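RNA-binding protein with serine-rich domain 1 (Homo sapiens, PDB 4A8X) binds RNA and serves as an auxiliary part of the exon junction complex deposited on spliced mRNA, its RRM domain being required to form the ASAP complex. Local coordinates at residues I34-E39 against G48-E53. Numbering follows the deposited sequence.
Sequences IDMPVE and GYAYVE
Ile-34 and Val-52 meet through their CG2 methyls, 4.4 Å apart, and two residues further along the antiparallel pair the SD of Met-36 lies 4.1 Å from CB of Ala-50. Met-36 holds CG anti to its own nitrogen (chi1 -171°) and stays extended beyond it, a shape that lets the side chain reach Ile-21 of helix 18-26 while the sulfur stays beside Ala-50; Ile-34 and Val-52 also touch this helix, through Met-22 and Ile-21. The other side of the sheet presents Tyr-49, Tyr-51 and Pro-37. Although the side chain of Tyr-49 sets out away from the neighbouring strand, a chi1 of 68° swings its ring back, and CE1 comes within 3.7 Å of Pro-37 CD while OH rests 3.6 Å from Pro-37 CG; the two side chains cross at about a right angle. Replacing Tyr-49 by an alanine would probably strip Pro-37 of this apolar neighbour and deprive His-8, on the adjoining strand, of a ring partner. Between the two side-chain layers, Asp-35 and Tyr-51 form a hydrogen-bonded antiparallel pair: Asp-35 N donates to Tyr-51 O (3.0 Å) and Tyr-51 N to Asp-35 O (2.8 Å), both nearly straight. Each carbonyl oxygen also receives a CA-H contact, Tyr-51 O from Ile-34 and Asp-35 O from Ala-50. Beyond this pair a water donates to Tyr-49 O (2.7 Å); its contact with Pro-37 O, at 2.5 Å, is suspiciously short, leaving that half of a backbone bridge doubtful. Here the general division of an RNA recognition motif is plain: the hairpin of strands 31-39 and 46-54 turns apolar side chains to helix 18-26, and on its other face Tyr-49 and Tyr-51 stand in the RNP1 strand, whose aromatic rings stack on RNA bases in many relatives.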
ATOM      1  N   ILE A  34      -8.936  19.217  -5.550  1.00 25.89           N
ATOM      2  CA  ILE A  34      -8.392  18.213  -4.642  1.00 27.04           C
ATOM      3  C   ILE A  34      -7.350  18.829  -3.709  1.00 30.82           C
ATOM      4  O   ILE A  34      -6.557  19.700  -4.108  1.00 32.65           O
ATOM      5  CB  ILE A  34      -7.720  17.047  -5.385  1.00 28.32           C
ATOM      6  CG1 ILE A  34      -8.688  16.414  -6.390  1.00 30.70           C
ATOM      7  CG2 ILE A  34      -7.271  15.986  -4.390  1.00 25.63           C
ATOM      8  CD1 ILE A  34      -8.215  15.085  -6.926  1.00 25.37           C
ATOM      9  N   ASP A  35      -7.360  18.396  -2.452  1.00 29.65           N
ATOM     10  CA  ASP A  35      -6.345  18.836  -1.495  1.00 29.62           C
ATOM     11  C   ASP A  35      -5.811  17.619  -0.737  1.00 31.68           C
ATOM     12  O   ASP A  35      -6.552  16.983   0.025  1.00 28.27           O
ATOM     13  CB  ASP A  35      -6.951  19.839  -0.526  1.00 34.33           C
ATOM     14  CG  ASP A  35      -5.951  20.322   0.535  1.00 40.03           C
ATOM     15  OD1 ASP A  35      -4.720  20.171   0.341  1.00 37.38           O
ATOM     16  OD2 ASP A  35      -6.408  20.865   1.564  1.00 44.26           O
ATOM     17  N   MET A  36      -4.546  17.283  -0.981  1.00 27.87           N
ATOM     18  CA  MET A  36      -3.898  16.141  -0.377  1.00 30.52           C
ATOM     19  C   MET A  36      -2.582  16.608   0.318  1.00 28.78           C
ATOM     20  O   MET A  36      -1.505  16.596  -0.268  1.00 30.10           O
ATOM     21  CB  MET A  36      -3.635  15.099  -1.461  1.00 29.16           C
ATOM     22  CG  MET A  36      -3.148  13.754  -0.981  1.00 33.67           C
ATOM     23  SD  MET A  36      -3.624  12.464  -2.195  1.00 36.67           S
ATOM     24  CE  MET A  36      -2.800  11.054  -1.490  1.00 33.67           C
ATOM     25  N   PRO A  37      -2.688  17.016   1.585  1.00 25.72           N
ATOM     26  CA  PRO A  37      -1.543  17.628   2.265  1.00 31.98           C
ATOM     27  C   PRO A  37      -0.406  16.621   2.450  1.00 36.62           C
ATOM     28  O   PRO A  37      -0.641  15.414   2.583  1.00 34.20           O
ATOM     29  CB  PRO A  37      -2.119  18.058   3.613  1.00 34.56           C
ATOM     30  CG  PRO A  37      -3.615  18.125   3.400  1.00 36.45           C
ATOM     31  CD  PRO A  37      -3.904  17.046   2.414  1.00 32.51           C
ATOM     32  N   VAL A  38       0.818  17.139   2.449  1.00 39.60           N
ATOM     33  CA  VAL A  38       2.020  16.316   2.538  1.00 37.12           C
ATOM     34  C   VAL A  38       2.692  16.513   3.882  1.00 37.86           C
ATOM     35  O   VAL A  38       2.463  17.513   4.547  1.00 37.20           O
ATOM     36  CB  VAL A  38       3.045  16.711   1.453  1.00 33.13           C
ATOM     37  CG1 VAL A  38       2.414  16.606   0.089  1.00 36.12           C
ATOM     38  CG2 VAL A  38       3.585  18.135   1.703  1.00 35.23           C
ATOM     39  N   GLU A  39       3.540  15.567   4.268  1.00 41.14           N
ATOM     40  CA  GLU A  39       4.299  15.691   5.510  1.00 43.79           C
ATOM     41  C   GLU A  39       5.263  16.893   5.412  1.00 40.14           C
ATOM     42  O   GLU A  39       6.102  16.969   4.502  1.00 42.28           O
ATOM     43  CB  GLU A  39       5.032  14.385   5.820  1.00 44.06           C
ATOM     44  CG  GLU A  39       4.110  13.232   6.219  1.00 48.09           C
ATOM     45  CD  GLU A  39       3.573  13.372   7.641  1.00 51.90           C
ATOM     46  OE1 GLU A  39       4.002  14.311   8.340  1.00 55.72           O
ATOM     47  OE2 GLU A  39       2.712  12.557   8.051  1.00 51.71           O
ATOM     48  N   GLY A  48      -1.980  10.893   4.545  1.00 21.68           N
ATOM     49  CA  GLY A  48      -2.891   9.756   4.604  1.00 24.04           C
ATOM     50  C   GLY A  48      -4.359  10.105   4.420  1.00 21.39           C
ATOM     51  O   GLY A  48      -5.229   9.292   4.701  1.00 20.56           O
ATOM     52  N   TYR A  49      -4.627  11.316   3.934  1.00 20.88           N
ATOM     53  CA  TYR A  49      -5.987  11.707   3.633  1.00 20.09           C
ATOM     54  C   TYR A  49      -6.049  12.723   2.480  1.00 21.17           C
ATOM     55  O   TYR A  49      -5.025  13.301   2.101  1.00 20.12           O
ATOM     56  CB  TYR A  49      -6.655  12.259   4.870  1.00 20.84           C
ATOM     57  CG  TYR A  49      -6.105  13.572   5.364  1.00 24.71           C
ATOM     58  CD1 TYR A  49      -6.530  14.771   4.828  1.00 28.88           C
ATOM     59  CD2 TYR A  49      -5.138  13.598   6.369  1.00 30.73           C
ATOM     60  CE1 TYR A  49      -6.012  15.993   5.296  1.00 35.86           C
ATOM     61  CE2 TYR A  49      -4.626  14.793   6.845  1.00 35.77           C
ATOM     62  CZ  TYR A  49      -5.064  15.987   6.305  1.00 36.84           C
ATOM     63  OH  TYR A  49      -4.538  17.162   6.782  1.00 35.90           O
ATOM     64  N   ALA A  50      -7.253  12.908   1.924  1.00 18.70           N
ATOM     65  CA  ALA A  50      -7.479  13.894   0.875  1.00 22.82           C
ATOM     66  C   ALA A  50      -8.881  14.498   0.983  1.00 24.77           C
ATOM     67  O   ALA A  50      -9.811  13.845   1.462  1.00 24.29           O
ATOM     68  CB  ALA A  50      -7.308  13.263  -0.506  1.00 21.74           C
ATOM     69  N   TYR A  51      -9.031  15.745   0.537  1.00 22.14           N
ATOM     70  CA  TYR A  51     -10.372  16.281   0.312  1.00 23.58           C
ATOM     71  C   TYR A  51     -10.626  16.318  -1.188  1.00 27.09           C
ATOM     72  O   TYR A  51      -9.738  16.686  -1.983  1.00 30.54           O
ATOM     73  CB  TYR A  51     -10.523  17.674   0.893  1.00 24.07           C
ATOM     74  CG  TYR A  51     -10.372  17.761   2.378  1.00 28.33           C
ATOM     75  CD1 TYR A  51     -11.485  17.692   3.209  1.00 30.21           C
ATOM     76  CD2 TYR A  51      -9.128  17.934   2.959  1.00 31.88           C
ATOM     77  CE1 TYR A  51     -11.357  17.799   4.595  1.00 34.94           C
ATOM     78  CE2 TYR A  51      -8.989  18.059   4.354  1.00 38.47           C
ATOM     79  CZ  TYR A  51     -10.123  17.981   5.153  1.00 38.12           C
ATOM     80  OH  TYR A  51     -10.031  18.076   6.517  1.00 37.27           O
ATOM     81  N   VAL A  52     -11.825  15.905  -1.578  1.00 22.12           N
ATOM     82  CA  VAL A  52     -12.242  15.960  -2.974  1.00 22.93           C
ATOM     83  C   VAL A  52     -13.570  16.738  -3.089  1.00 25.32           C
ATOM     84  O   VAL A  52     -14.553  16.416  -2.413  1.00 21.52           O
ATOM     85  CB  VAL A  52     -12.372  14.536  -3.574  1.00 26.90           C
ATOM     86  CG1 VAL A  52     -12.867  14.603  -5.000  1.00 27.65           C
ATOM     87  CG2 VAL A  52     -10.995  13.814  -3.527  1.00 27.27           C
ATOM     88  N   GLU A  53     -13.588  17.765  -3.930  1.00 24.36           N
ATOM     89  CA  GLU A  53     -14.805  18.551  -4.134  1.00 28.01           C
ATOM     90  C   GLU A  53     -15.331  18.301  -5.528  1.00 26.68           C
ATOM     91  O   GLU A  53     -14.602  18.478  -6.505  1.00 25.54           O
ATOM     92  CB  GLU A  53     -14.539  20.044  -3.924  1.00 27.26           C
ATOM     93  CG  GLU A  53     -15.742  20.883  -4.267  1.00 48.86           C
ATOM     94  CD  GLU A  53     -15.591  22.329  -3.876  1.00 52.76           C
ATOM     95  OE1 GLU A  53     -15.056  23.107  -4.693  1.00 53.06           O
ATOM     96  OE2 GLU A  53     -16.031  22.688  -2.759  1.00 55.34           O
TER
HETATM   97  O   HOH W   1      -2.541  13.869   2.935  1.00 29.63           O